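Local structure of beta sliding clamp (Bartonella birtlesii LL-WM9, 6PTR) at residues L52-E60 with I124-G132; E328-S336 with L355-L363. The protein probably forms a ring-shaped head-to-tail homodimer around DNA that tethers DNA polymerases and other proteins to it and so confers processivity. All coordinates share one frame; numbering follows the deposited sequence.

Contact 1: residues L52-E60 with I124-G132; sequences LKATDLDLE and IDFPESLPG. With EDO (1,2-ethanediol), chain Q.
The ring of Phe126 lies against Lys53, Ala54 and Thr55 of the beta hairpin of strands 49-55 and 59-69, where the chain leaving strand 114-119 crosses the N-terminal clamp domain on its way to strand 136-141. One ring face carries CD of its own neighbour Pro127, 3.4 Å above the plane and offset toward the rim; Ala54 CA sits at the edge. Lys53 runs its aliphatic part past the ring, Lys53 CD 3.7 Å from Phe126 CE2, then bends at chi3 (-76°) toward its polar partners. Thr55 CG2 and Leu57 CD2 both pack on Pro127 CG, the leucine at about a right angle. The hairpin loop is braced partly from within: Thr55 OG1 accepts from Leu57 N in an ST turn, and Asp56 OD1 takes two backbone N-H groups, from Asp58 and Leu59.

No direct hydrogen bond joins 52-60 to 124-132; waters and an ethanediol do this work. One water donates to both Glu60 OE2 and Pro127 O. A second accepts from Lys53 NZ and Ser129 N and donates to Glu60 OE2. The ethanediol O1 donates weakly to Leu57 O, and its O2 shares a hydrogen bond with Ser129 OG (3.1 Å).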
loop_
_atom_site.group_PDB
_atom_site.type_symbol
_atom_site.label_atom_id
_atom_site.label_comp_id
_atom_site.label_asym_id
_atom_site.label_seq_id
_atom_site.Cartn_x
_atom_site.Cartn_y
_atom_site.Cartn_z
ATOM N N LEU C 52 -22.903 17.672 6.478
ATOM C CA LEU C 52 -22.657 16.441 5.733
ATOM C C LEU C 52 -23.076 15.275 6.611
ATOM O O LEU C 52 -22.754 15.255 7.797
ATOM C CB LEU C 52 -21.175 16.304 5.363
ATOM C CG LEU C 52 -20.595 17.503 4.601
ATOM C CD1 LEU C 52 -19.126 17.300 4.304
ATOM C CD2 LEU C 52 -21.401 17.765 3.321
ATOM N N LYS C 53 -23.791 14.302 6.040
ATOM C CA LYS C 53 -24.234 13.140 6.811
ATOM C C LYS C 53 -23.963 11.887 5.989
ATOM O O LYS C 53 -24.229 11.871 4.786
ATOM C CB LYS C 53 -25.735 13.242 7.141
ATOM C CG LYS C 53 -26.304 12.099 7.995
ATOM C CD LYS C 53 -27.844 12.192 8.190
ATOM C CE LYS C 53 -28.252 13.247 9.181
ATOM N NZ LYS C 53 -29.717 13.137 9.493
ATOM N N ALA C 54 -23.423 10.842 6.630
ATOM C CA ALA C 54 -23.301 9.539 5.985
ATOM C C ALA C 54 -23.732 8.479 6.987
ATOM O O ALA C 54 -23.655 8.700 8.193
ATOM C CB ALA C 54 -21.858 9.245 5.509
ATOM N N THR C 55 -24.177 7.322 6.487
ATOM C CA THR C 55 -24.663 6.282 7.390
ATOM C C THR C 55 -24.518 4.939 6.694
ATOM O O THR C 55 -24.524 4.857 5.465
ATOM C CB THR C 55 -26.133 6.488 7.809
ATOM O OG1 THR C 55 -26.505 5.496 8.780
ATOM C CG2 THR C 55 -27.063 6.342 6.615
ATOM N N ASP C 56 -24.343 3.886 7.489
ATOM C CA ASP C 56 -24.538 2.538 6.979
ATOM C C ASP C 56 -25.726 1.844 7.646
ATOM O O ASP C 56 -25.837 0.616 7.577
ATOM C CB ASP C 56 -23.255 1.718 7.135
ATOM C CG ASP C 56 -22.899 1.429 8.587
ATOM O OD1 ASP C 56 -23.683 1.733 9.503
ATOM O OD2 ASP C 56 -21.802 0.869 8.798
ATOM N N LEU C 57 -26.601 2.620 8.290
ATOM C CA LEU C 57 -27.788 2.209 9.053
ATOM C C LEU C 57 -27.449 1.748 10.468
ATOM O O LEU C 57 -28.330 1.746 11.336
ATOM C CB LEU C 57 -28.595 1.117 8.330
ATOM C CG LEU C 57 -29.134 1.510 6.951
ATOM C CD1 LEU C 57 -29.935 0.362 6.358
ATOM C CD2 LEU C 57 -29.960 2.780 7.053
ATOM N N ASP C 58 -26.202 1.354 10.725
ATOM C CA ASP C 58 -25.779 1.032 12.089
ATOM C C ASP C 58 -25.050 2.192 12.754
ATOM O O ASP C 58 -25.202 2.417 13.956
ATOM C CB ASP C 58 -24.862 -0.196 12.104
ATOM C CG ASP C 58 -25.576 -1.458 11.677
ATOM O OD1 ASP C 58 -26.797 -1.544 11.898
ATOM O OD2 ASP C 58 -24.912 -2.354 11.115
ATOM N N LEU C 59 -24.279 2.921 11.972
ATOM C CA LEU C 59 -23.489 4.059 12.416
ATOM C C LEU C 59 -23.820 5.235 11.515
ATOM O O LEU C 59 -23.866 5.092 10.293
ATOM C CB LEU C 59 -21.987 3.752 12.324
ATOM C CG LEU C 59 -20.985 4.863 12.668
ATOM C CD1 LEU C 59 -21.155 5.308 14.123
ATOM C CD2 LEU C 59 -19.547 4.338 12.421
ATOM N N GLU C 60 -24.021 6.397 12.116
ATOM C CA GLU C 60 -24.254 7.639 11.376
ATOM C C GLU C 60 -23.245 8.673 11.839
ATOM O O GLU C 60 -22.948 8.747 13.027
ATOM C CB GLU C 60 -25.670 8.161 11.632
ATOM C CG GLU C 60 -26.019 9.490 10.983
ATOM C CD GLU C 60 -27.307 10.052 11.552
ATOM O OE1 GLU C 60 -27.248 10.748 12.591
ATOM O OE2 GLU C 60 -28.378 9.763 10.987
ATOM N N ILE C 124 -34.935 13.244 0.406
ATOM C CA ILE C 124 -36.047 12.475 0.962
ATOM C C ILE C 124 -35.774 10.979 0.941
ATOM O O ILE C 124 -36.366 10.241 1.732
ATOM C CB ILE C 124 -37.390 12.745 0.242
ATOM C CG1 ILE C 124 -37.279 12.495 -1.265
ATOM C CG2 ILE C 124 -37.939 14.121 0.591
ATOM C CD1 ILE C 124 -38.625 12.343 -1.927
ATOM N N ASP C 125 -34.911 10.507 0.038
ATOM C CA ASP C 125 -34.549 9.096 0.010
ATOM C C ASP C 125 -33.592 8.722 1.129
ATOM O O ASP C 125 -33.475 7.538 1.457
ATOM C CB ASP C 125 -33.878 8.725 -1.319
ATOM C CG ASP C 125 -34.814 8.805 -2.513
ATOM O OD1 ASP C 125 -36.042 8.904 -2.317
ATOM O OD2 ASP C 125 -34.299 8.765 -3.659
ATOM N N PHE C 126 -32.894 9.697 1.702
ATOM C CA PHE C 126 -31.811 9.412 2.636
ATOM C C PHE C 126 -32.366 9.012 3.999
ATOM O O PHE C 126 -33.393 9.544 4.435
ATOM C CB PHE C 126 -30.901 10.624 2.777
ATOM C CG PHE C 126 -29.547 10.291 3.329
ATOM C CD1 PHE C 126 -28.582 9.769 2.497
ATOM C CD2 PHE C 126 -29.260 10.458 4.666
ATOM C CE1 PHE C 126 -27.322 9.447 2.994
ATOM C CE2 PHE C 126 -27.994 10.124 5.161
ATOM C CZ PHE C 126 -27.047 9.625 4.323
ATOM N N PRO C 127 -31.727 8.057 4.677
ATOM C CA PRO C 127 -32.193 7.666 6.014
ATOM C C PRO C 127 -32.110 8.834 6.981
ATOM O O PRO C 127 -31.090 9.520 7.077
ATOM C CB PRO C 127 -31.224 6.541 6.416
ATOM C CG PRO C 127 -30.723 5.991 5.120
ATOM C CD PRO C 127 -30.644 7.189 4.188
ATOM N N GLU C 128 -33.195 9.063 7.694
ATOM C CA GLU C 128 -33.197 10.006 8.796
ATOM C C GLU C 128 -33.839 9.311 9.979
ATOM O O GLU C 128 -34.845 8.616 9.814
ATOM C CB GLU C 128 -33.950 11.293 8.447
ATOM C CG GLU C 128 -33.970 12.289 9.593
ATOM C CD GLU C 128 -34.304 13.702 9.164
ATOM O OE1 GLU C 128 -34.744 13.903 8.013
ATOM O OE2 GLU C 128 -34.119 14.618 9.994
ATOM N N SER C 129 -33.235 9.463 11.150
ATOM C CA SER C 129 -33.749 8.883 12.381
ATOM C C SER C 129 -34.626 9.882 13.129
ATOM O O SER C 129 -34.559 11.093 12.910
ATOM C CB SER C 129 -32.597 8.443 13.289
ATOM O OG SER C 129 -31.700 7.588 12.609
ATOM N N LEU C 130 -35.441 9.354 14.042
ATOM C CA LEU C 130 -36.065 10.201 15.045
ATOM C C LEU C 130 -34.990 10.802 15.952
ATOM O O LEU C 130 -33.847 10.331 15.972
ATOM C CB LEU C 130 -37.063 9.400 15.876
ATOM C CG LEU C 130 -38.330 8.965 15.159
ATOM C CD1 LEU C 130 -39.114 8.068 16.079
ATOM C CD2 LEU C 130 -39.150 10.182 14.750
ATOM N N PRO C 131 -35.323 11.865 16.682
ATOM C CA PRO C 131 -34.368 12.414 17.653
ATOM C C PRO C 131 -33.933 11.354 18.652
ATOM O O PRO C 131 -34.742 10.561 19.140
ATOM C CB PRO C 131 -35.164 13.532 18.335
ATOM C CG PRO C 131 -36.178 13.939 17.309
ATOM C CD PRO C 131 -36.556 12.674 16.603
ATOM N N GLY C 132 -32.636 11.330 18.942
ATOM C CA GLY C 132 -32.145 10.394 19.937
ATOM C C GLY C 132 -32.790 10.654 21.286
ATOM O O GLY C 132 -32.981 11.802 21.692
HETATM C C1 EDO Q . -27.787 4.902 14.025
HETATM O O1 EDO Q . -28.761 3.864 13.861
HETATM C C2 EDO Q . -28.175 6.078 13.139
HETATM O O2 EDO Q . -28.956 7.016 13.890
HETATM O O HOH W 1 -30.647 10.764 11.281
HETATM O O HOH W 2 -29.006 8.529 8.841
#

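Contact 2: residues E328-S336 with L355-L363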
loop_
_atom_site.group_PDB
_atom_site.type_symbol
_atom_site.label_atom_id
_atom_site.label_comp_id
_atom_site.label_asym_id
_atom_site.label_seq_id
_atom_site.Cartn_x
_atom_site.Cartn_y
_atom_site.Cartn_z
ATOM N N GLU C 328 10.538 -20.569 39.838
ATOM C CA GLU C 328 10.731 -21.890 39.261
ATOM C C GLU C 328 10.813 -21.777 37.739
ATOM O O GLU C 328 9.989 -21.077 37.134
ATOM C CB GLU C 328 9.563 -22.787 39.678
ATOM C CG GLU C 328 9.624 -24.232 39.212
ATOM C CD GLU C 328 8.343 -24.991 39.540
ATOM O OE1 GLU C 328 7.489 -24.433 40.267
ATOM O OE2 GLU C 328 8.189 -26.140 39.070
ATOM N N PRO C 329 11.791 -22.417 37.094
ATOM C CA PRO C 329 11.876 -22.342 35.626
ATOM C C PRO C 329 10.553 -22.733 34.973
ATOM O O PRO C 329 9.796 -23.550 35.493
ATOM C CB PRO C 329 12.994 -23.331 35.285
ATOM C CG PRO C 329 13.876 -23.324 36.544
ATOM C CD PRO C 329 12.904 -23.183 37.686
ATOM N N LEU C 330 10.266 -22.123 33.829
ATOM C CA LEU C 330 8.981 -22.333 33.181
ATOM C C LEU C 330 9.175 -22.295 31.679
ATOM O O LEU C 330 9.889 -21.432 31.168
ATOM C CB LEU C 330 7.967 -21.268 33.611
ATOM C CG LEU C 330 6.598 -21.216 32.932
ATOM C CD1 LEU C 330 5.804 -22.488 33.185
ATOM C CD2 LEU C 330 5.825 -20.012 33.437
ATOM N N GLU C 331 8.522 -23.223 30.980
ATOM C CA GLU C 331 8.403 -23.181 29.529
ATOM C C GLU C 331 6.949 -22.885 29.192
ATOM O O GLU C 331 6.046 -23.617 29.625
ATOM C CB GLU C 331 8.840 -24.505 28.895
ATOM C CG GLU C 331 10.301 -24.836 29.079
ATOM C CD GLU C 331 10.756 -25.956 28.140
ATOM O OE1 GLU C 331 10.477 -27.129 28.436
ATOM O OE2 GLU C 331 11.370 -25.649 27.095
ATOM N N ILE C 332 6.721 -21.808 28.456
ATOM C CA ILE C 332 5.373 -21.349 28.160
ATOM C C ILE C 332 5.363 -20.758 26.764
ATOM O O ILE C 332 6.310 -20.072 26.352
ATOM C CB ILE C 332 4.889 -20.337 29.230
ATOM C CG1 ILE C 332 3.419 -19.955 29.006
ATOM C CG2 ILE C 332 5.777 -19.094 29.240
ATOM C CD1 ILE C 332 2.803 -19.228 30.255
ATOM N N GLY C 333 4.296 -21.033 26.023
ATOM C CA GLY C 333 4.173 -20.587 24.651
ATOM C C GLY C 333 3.119 -19.502 24.545
ATOM O O GLY C 333 2.140 -19.503 25.286
ATOM N N PHE C 334 3.305 -18.611 23.580
ATOM C CA PHE C 334 2.341 -17.573 23.233
ATOM C C PHE C 334 2.326 -17.375 21.727
ATOM O O PHE C 334 3.293 -17.677 21.029
ATOM C CB PHE C 334 2.683 -16.215 23.880
ATOM C CG PHE C 334 2.568 -16.205 25.370
ATOM C CD1 PHE C 334 1.322 -16.160 25.980
ATOM C CD2 PHE C 334 3.703 -16.234 26.168
ATOM C CE1 PHE C 334 1.214 -16.142 27.367
ATOM C CE2 PHE C 334 3.602 -16.232 27.552
ATOM C CZ PHE C 334 2.357 -16.179 28.152
ATOM N N ASN C 335 1.208 -16.846 21.238
ATOM C CA ASN C 335 1.135 -16.314 19.890
ATOM C C ASN C 335 2.059 -15.106 19.790
ATOM O O ASN C 335 1.912 -14.139 20.542
ATOM C CB ASN C 335 -0.321 -15.925 19.590
ATOM C CG ASN C 335 -0.500 -15.332 18.215
ATOM O OD1 ASN C 335 0.219 -14.409 17.830
ATOM N ND2 ASN C 335 -1.490 -15.837 17.478
ATOM N N SER C 336 3.042 -15.180 18.890
ATOM C CA SER C 336 4.063 -14.136 18.817
ATOM C C SER C 336 3.470 -12.797 18.390
ATOM O O SER C 336 3.913 -11.746 18.858
ATOM C CB SER C 336 5.167 -14.564 17.853
ATOM O OG SER C 336 4.642 -14.832 16.565
ATOM N N LEU C 355 2.952 -14.691 35.745
ATOM C CA LEU C 355 2.685 -15.987 35.149
ATOM C C LEU C 355 2.288 -16.985 36.221
ATOM O O LEU C 355 2.623 -16.843 37.399
ATOM C CB LEU C 355 3.926 -16.514 34.400
ATOM C CG LEU C 355 4.439 -15.526 33.355
ATOM C CD1 LEU C 355 5.814 -15.931 32.844
ATOM C CD2 LEU C 355 3.416 -15.457 32.222
ATOM N N SER C 356 1.616 -18.038 35.771
ATOM C CA SER C 356 1.340 -19.173 36.632
ATOM C C SER C 356 1.990 -20.391 35.982
ATOM O O SER C 356 3.219 -20.497 35.938
ATOM C CB SER C 356 -0.172 -19.347 36.808
ATOM O OG SER C 356 -0.454 -20.245 37.854
ATOM N N ASP C 357 1.183 -21.282 35.433
ATOM C CA ASP C 357 1.695 -22.455 34.743
ATOM C C ASP C 357 1.577 -22.258 33.232
ATOM O O ASP C 357 1.143 -21.216 32.734
ATOM C CB ASP C 357 0.952 -23.712 35.197
ATOM C CG ASP C 357 -0.545 -23.599 34.992
ATOM O OD1 ASP C 357 -0.991 -23.607 33.824
ATOM O OD2 ASP C 357 -1.286 -23.481 35.994
ATOM N N ALA C 358 1.953 -23.298 32.486
ATOM C CA ALA C 358 2.096 -23.137 31.048
ATOM C C ALA C 358 0.771 -23.022 30.306
ATOM O O ALA C 358 0.774 -22.641 29.133
ATOM C CB ALA C 358 2.897 -24.318 30.490
ATOM N N VAL C 359 -0.355 -23.362 30.926
ATOM C CA VAL C 359 -1.610 -23.210 30.200
ATOM C C VAL C 359 -2.568 -22.255 30.907
ATOM O O VAL C 359 -3.766 -22.276 30.644
ATOM C CB VAL C 359 -2.274 -24.571 29.928
ATOM C CG1 VAL C 359 -1.390 -25.383 28.971
ATOM C CG2 VAL C 359 -2.525 -25.327 31.225
ATOM N N ALA C 360 -2.042 -21.401 31.803
ATOM C CA ALA C 360 -2.866 -20.436 32.517
ATOM C C ALA C 360 -2.650 -19.035 31.965
ATOM O O ALA C 360 -1.551 -18.716 31.505
ATOM C CB ALA C 360 -2.533 -20.446 34.012
ATOM N N PRO C 361 -3.678 -18.182 32.005
ATOM C CA PRO C 361 -3.536 -16.827 31.448
ATOM C C PRO C 361 -2.410 -16.054 32.111
ATOM O O PRO C 361 -2.170 -16.179 33.313
ATOM C CB PRO C 361 -4.895 -16.170 31.752
ATOM C CG PRO C 361 -5.832 -17.261 31.985
ATOM C CD PRO C 361 -5.041 -18.445 32.492
ATOM N N ALA C 362 -1.737 -15.232 31.316
ATOM C CA ALA C 362 -0.671 -14.355 31.782
ATOM C C ALA C 362 -1.239 -12.956 31.930
ATOM O O ALA C 362 -2.042 -12.527 31.102
ATOM C CB ALA C 362 0.488 -14.326 30.790
ATOM N N LEU C 363 -0.813 -12.254 32.976
ATOM C CA LEU C 363 -1.191 -10.865 33.213
ATOM C C LEU C 363 -0.000 -9.992 32.842
ATOM O O LEU C 363 1.104 -10.201 33.361
ATOM C CB LEU C 363 -1.571 -10.671 34.676
ATOM C CG LEU C 363 -1.972 -9.304 35.256
ATOM C CD1 LEU C 363 -3.263 -8.839 34.695
ATOM C CD2 LEU C 363 -2.098 -9.405 36.785
HETATM O O HOH W 3 2.330 -23.077 26.940
#
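Ile332 and Leu330 reach from strand 330-335, outermost of its four-stranded sheet, to the bend that joins strands 350-355 and 362-366 in the C-terminal clamp domain. Ile332 CD1 comes 3.6 Å from Asp357 O, and its CG1, anti to the backbone N (chi1 -174°), packs by Ala358 O. Leu330 divides its branches: CD2 lies 3.6 Å from Ser356 O and also touches Leu355 CB, whereas CD1 faces Ala358. Farther along the strand, Phe334 CZ packs 3.7 Å from Ala362 CB, and Leu355 CD2 lies near the ring plane at its edge. From the bend, Ala358 CB closes to 3.3 Å on Glu331 O.

Behind this layer, Ala358 is part of a type I turn from Asp357 to Ala360, whose closing backbone bond is weak. An Asx turn overlaps it: Asp357 OD1 accepts from Val359 N, 3.0 Å away, with its anti lone pair. Strand 330-335 is bonded to strand 295-301, whose Ile300 touches both Ile332 and Leu355. Val359 and Pro361 pack against the bound griselimycin, so the bend lines part of its site.

No hydrogen bond joins the segments directly; a water accepts from Gly333 N and donates to Ala358 O (2.7 Å). Close packing against side chains and carbonyl oxygens therefore appears to hold them together, with the water bridging the two backbones.

Contacts 1 and 2 lie on opposite sides of the chain's centre, with their own centres about 48 Å apart, one in the N-terminal clamp domain and the other in the C-terminal one. Both are partly buried, contact 2 the more so, while contact 1 is nearer the surface. Each uses a loop between two strands of an eight-stranded sheet, met in contact 1 by a long connecting loop and in contact 2 by a strand of a four-stranded sheet. Contact 1 is chemically mixed, an aromatic and proline patch giving way to charged groups and water; contact 2 is mostly apolar. The bound peptide touches contact 2, whereas contact 1 holds an ethanediol probably left from crystallisation.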